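Local coordinates for protein ribose 5-phosphate isomerase (Giardia lamblia, PDB 3S5P) that probably interconverts ribose 5-phosphate and ribulose 5-phosphate, as a type B isomerase of the pentose phosphate pathway, at residues A[25-30]-A[82-87]. Residues are numbered along the deposited sequence; the frame is centred on the assembly and turned at random.
Sequences AFASDH and CILVCG. With SO4 (sulfate ion), chain C.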
ATOM      1  N   ALA A  25      -6.659  13.952 -10.951  1.00 52.82           N
ATOM      2  CA  ALA A  25      -6.271  13.222 -12.162  1.00 52.80           C
ATOM      3  C   ALA A  25      -6.581  11.735 -12.052  1.00 50.89           C
ATOM      4  O   ALA A  25      -6.528  11.164 -10.955  1.00 48.66           O
ATOM      5  CB  ALA A  25      -4.816  13.437 -12.475  1.00 53.27           C
ATOM      6  N   PHE A  26      -6.935  11.118 -13.184  1.00 51.23           N
ATOM      7  CA  PHE A  26      -7.323   9.714 -13.229  1.00 49.53           C
ATOM      8  C   PHE A  26      -6.578   9.005 -14.358  1.00 52.37           C
ATOM      9  O   PHE A  26      -6.533   9.513 -15.486  1.00 54.57           O
ATOM     10  CB  PHE A  26      -8.824   9.573 -13.520  1.00 50.08           C
ATOM     11  CG  PHE A  26      -9.740   9.936 -12.380  1.00 44.40           C
ATOM     12  CD1 PHE A  26     -10.390   8.960 -11.660  1.00 41.13           C
ATOM     13  CD2 PHE A  26     -10.016  11.249 -12.084  1.00 44.17           C
ATOM     14  CE1 PHE A  26     -11.272   9.305 -10.626  1.00 40.34           C
ATOM     15  CE2 PHE A  26     -10.902  11.606 -11.061  1.00 41.05           C
ATOM     16  CZ  PHE A  26     -11.527  10.634 -10.327  1.00 38.37           C
ATOM     17  N   ALA A  27      -6.009   7.834 -14.068  1.00 51.93           N
ATOM     18  CA  ALA A  27      -5.365   7.006 -15.092  1.00 55.17           C
ATOM     19  C   ALA A  27      -5.628   5.532 -14.774  1.00 56.57           C
ATOM     20  O   ALA A  27      -5.850   5.162 -13.594  1.00 55.33           O
ATOM     21  CB  ALA A  27      -3.874   7.301 -15.172  1.00 55.07           C
ATOM     22  N   SER A  28      -5.655   4.688 -15.792  1.00 59.62           N
ATOM     23  CA  SER A  28      -5.923   3.265 -15.541  1.00 61.73           C
ATOM     24  C   SER A  28      -5.245   2.363 -16.559  1.00 65.95           C
ATOM     25  O   SER A  28      -4.879   2.828 -17.635  1.00 67.95           O
ATOM     26  CB  SER A  28      -7.423   2.986 -15.483  1.00 61.40           C
ATOM     27  OG  SER A  28      -8.032   3.299 -16.711  1.00 65.77           O
ATOM     28  N   ASP A  29      -5.047   1.093 -16.204  1.00 68.12           N
ATOM     29  CA  ASP A  29      -4.582   0.092 -17.187  1.00 74.42           C
ATOM     30  C   ASP A  29      -5.721  -0.259 -18.159  1.00 77.68           C
ATOM     31  O   ASP A  29      -6.836   0.269 -18.032  1.00 75.91           O
ATOM     32  CB  ASP A  29      -4.019  -1.164 -16.492  1.00 76.02           C
ATOM     33  CG  ASP A  29      -5.070  -1.937 -15.706  1.00 77.00           C
ATOM     34  OD1 ASP A  29      -4.833  -3.143 -15.466  1.00 84.39           O
ATOM     35  OD2 ASP A  29      -6.135  -1.377 -15.339  1.00 74.13           O
ATOM     36  N   HIS A  30      -5.449  -1.143 -19.116  1.00 83.29           N
ATOM     37  CA  HIS A  30      -6.448  -1.503 -20.132  1.00 87.99           C
ATOM     38  C   HIS A  30      -7.771  -2.003 -19.509  1.00 87.40           C
ATOM     39  O   HIS A  30      -8.883  -1.589 -19.899  1.00 88.28           O
ATOM     40  CB  HIS A  30      -5.888  -2.550 -21.116  1.00 94.49           C
ATOM     41  N   CYS A  82      -3.791  12.088  -7.741  1.00 41.91           N
ATOM     42  CA  CYS A  82      -4.101  11.225  -8.874  1.00 42.58           C
ATOM     43  C   CYS A  82      -4.671   9.904  -8.411  1.00 41.23           C
ATOM     44  O   CYS A  82      -4.281   9.365  -7.365  1.00 41.29           O
ATOM     45  CB  CYS A  82      -2.892  11.019  -9.787  1.00 43.49           C
ATOM     46  SG  CYS A  82      -1.520  10.103  -9.028  1.00 44.88           S
ATOM     47  N   ILE A  83      -5.641   9.400  -9.166  1.00 41.18           N
ATOM     48  CA  ILE A  83      -6.286   8.136  -8.843  1.00 39.61           C
ATOM     49  C   ILE A  83      -5.849   7.137  -9.900  1.00 40.71           C
ATOM     50  O   ILE A  83      -5.982   7.408 -11.076  1.00 41.05           O
ATOM     51  CB  ILE A  83      -7.815   8.255  -8.886  1.00 40.08           C
ATOM     52  CG1 ILE A  83      -8.273   9.528  -8.159  1.00 38.69           C
ATOM     53  CG2 ILE A  83      -8.484   6.920  -8.382  1.00 38.79           C
ATOM     54  CD1 ILE A  83      -7.771   9.641  -6.658  1.00 32.43           C
ATOM     55  N   LEU A  84      -5.350   5.982  -9.460  1.00 40.11           N
ATOM     56  CA  LEU A  84      -4.796   5.007 -10.357  1.00 40.99           C
ATOM     57  C   LEU A  84      -5.505   3.653 -10.251  1.00 41.59           C
ATOM     58  O   LEU A  84      -5.369   2.943  -9.257  1.00 40.09           O
ATOM     59  CB  LEU A  84      -3.309   4.869 -10.074  1.00 40.73           C
ATOM     60  CG  LEU A  84      -2.452   6.124 -10.113  1.00 40.39           C
ATOM     61  CD1 LEU A  84      -1.118   5.781  -9.503  1.00 42.29           C
ATOM     62  CD2 LEU A  84      -2.291   6.668 -11.527  1.00 43.21           C
ATOM     63  N   VAL A  85      -6.270   3.322 -11.292  1.00 43.72           N
ATOM     64  CA  VAL A  85      -7.004   2.062 -11.390  1.00 44.34           C
ATOM     65  C   VAL A  85      -6.132   1.008 -12.070  1.00 46.48           C
ATOM     66  O   VAL A  85      -5.720   1.132 -13.225  1.00 46.86           O
ATOM     67  CB  VAL A  85      -8.336   2.262 -12.128  1.00 45.45           C
ATOM     68  CG1 VAL A  85      -9.213   1.001 -12.067  1.00 44.32           C
ATOM     69  CG2 VAL A  85      -9.080   3.481 -11.530  1.00 45.18           C
ATOM     70  N   CYS A  86      -5.857  -0.041 -11.314  1.00 47.32           N
ATOM     71  CA  CYS A  86      -4.909  -1.083 -11.698  1.00 49.80           C
ATOM     72  C   CYS A  86      -5.559  -2.494 -11.605  1.00 49.37           C
ATOM     73  O   CYS A  86      -6.778  -2.618 -11.426  1.00 49.67           O
ATOM     74  CB  CYS A  86      -3.726  -0.990 -10.719  1.00 49.57           C
ATOM     75  SG  CYS A  86      -3.273   0.738 -10.103  1.00 54.77           S
ATOM     76  N   GLY A  87      -4.755  -3.551 -11.713  1.00 48.93           N
ATOM     77  CA  GLY A  87      -5.254  -4.913 -11.516  1.00 47.89           C
ATOM     78  C   GLY A  87      -5.519  -5.139 -10.026  1.00 45.88           C
ATOM     79  O   GLY A  87      -6.665  -5.251  -9.611  1.00 45.94           O
TER
HETATM   80  S   SO4 C 146      -0.713  -3.973 -10.545  1.00 54.93           S
HETATM   81  O1  SO4 C 146       0.178  -5.009  -9.964  1.00 50.55           O
HETATM   82  O2  SO4 C 146      -2.016  -4.618 -10.780  1.00 54.97           O
HETATM   83  O3  SO4 C 146      -0.983  -2.706  -9.828  1.00 51.22           O
HETATM   84  O4  SO4 C 146      -0.075  -3.544 -11.803  1.00 57.87           O
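Ile83 N gives the shortest bond of this contact, to Ala25 O (2.7 Å, N-H...O angle 160°). It belongs to a ladder of four backbone bonds between strands 23-28 and 81-86, which run parallel inside the Rossmann-like sheet of the RpiB/LacAB family. Both strands are interior, flanked by strands 49-54 and 124-128. Ala27 is gripped through both its N and its O. Its N reaches Ile83 O (3.0 Å), nearly in line with that carbonyl, and its O accepts Val85 N (3.0 Å). Asp29 N to Val85 O closes the ladder just as the first strand ends.

Ala25, Ala27, Cys82 and Leu84 share one face of the sheet. There Leu84 CD2 meets Ala27 CB at 4.0 Å, and Phe66 of helix 65-75 packs on Ala27. The other face carries Phe26, Ile83, Ser28 and Val85; helix 33-45 packs on Phe26 and Val85. With its CG anti to the carbonyl carbon (chi1 -73°), Phe26 lies alongside Ile83. Ile83 CG1 sits over one face of the ring, 4.0 Å from its centroid, in a CH-pi contact. Ser28 sends OG to Arg36 of that helix, while its CB rests 3.6 Å from Val85 CB. A sulfate, probably from the crystallisation liquor, is bound by backbone N atoms of Thr88, Gly91 and Ile92, and weakly by Gly87 N. Asp29 turns its carboxylate toward 82-87, but OD1 stays 3.8 Å from Gly87 N, too long for a hydrogen bond.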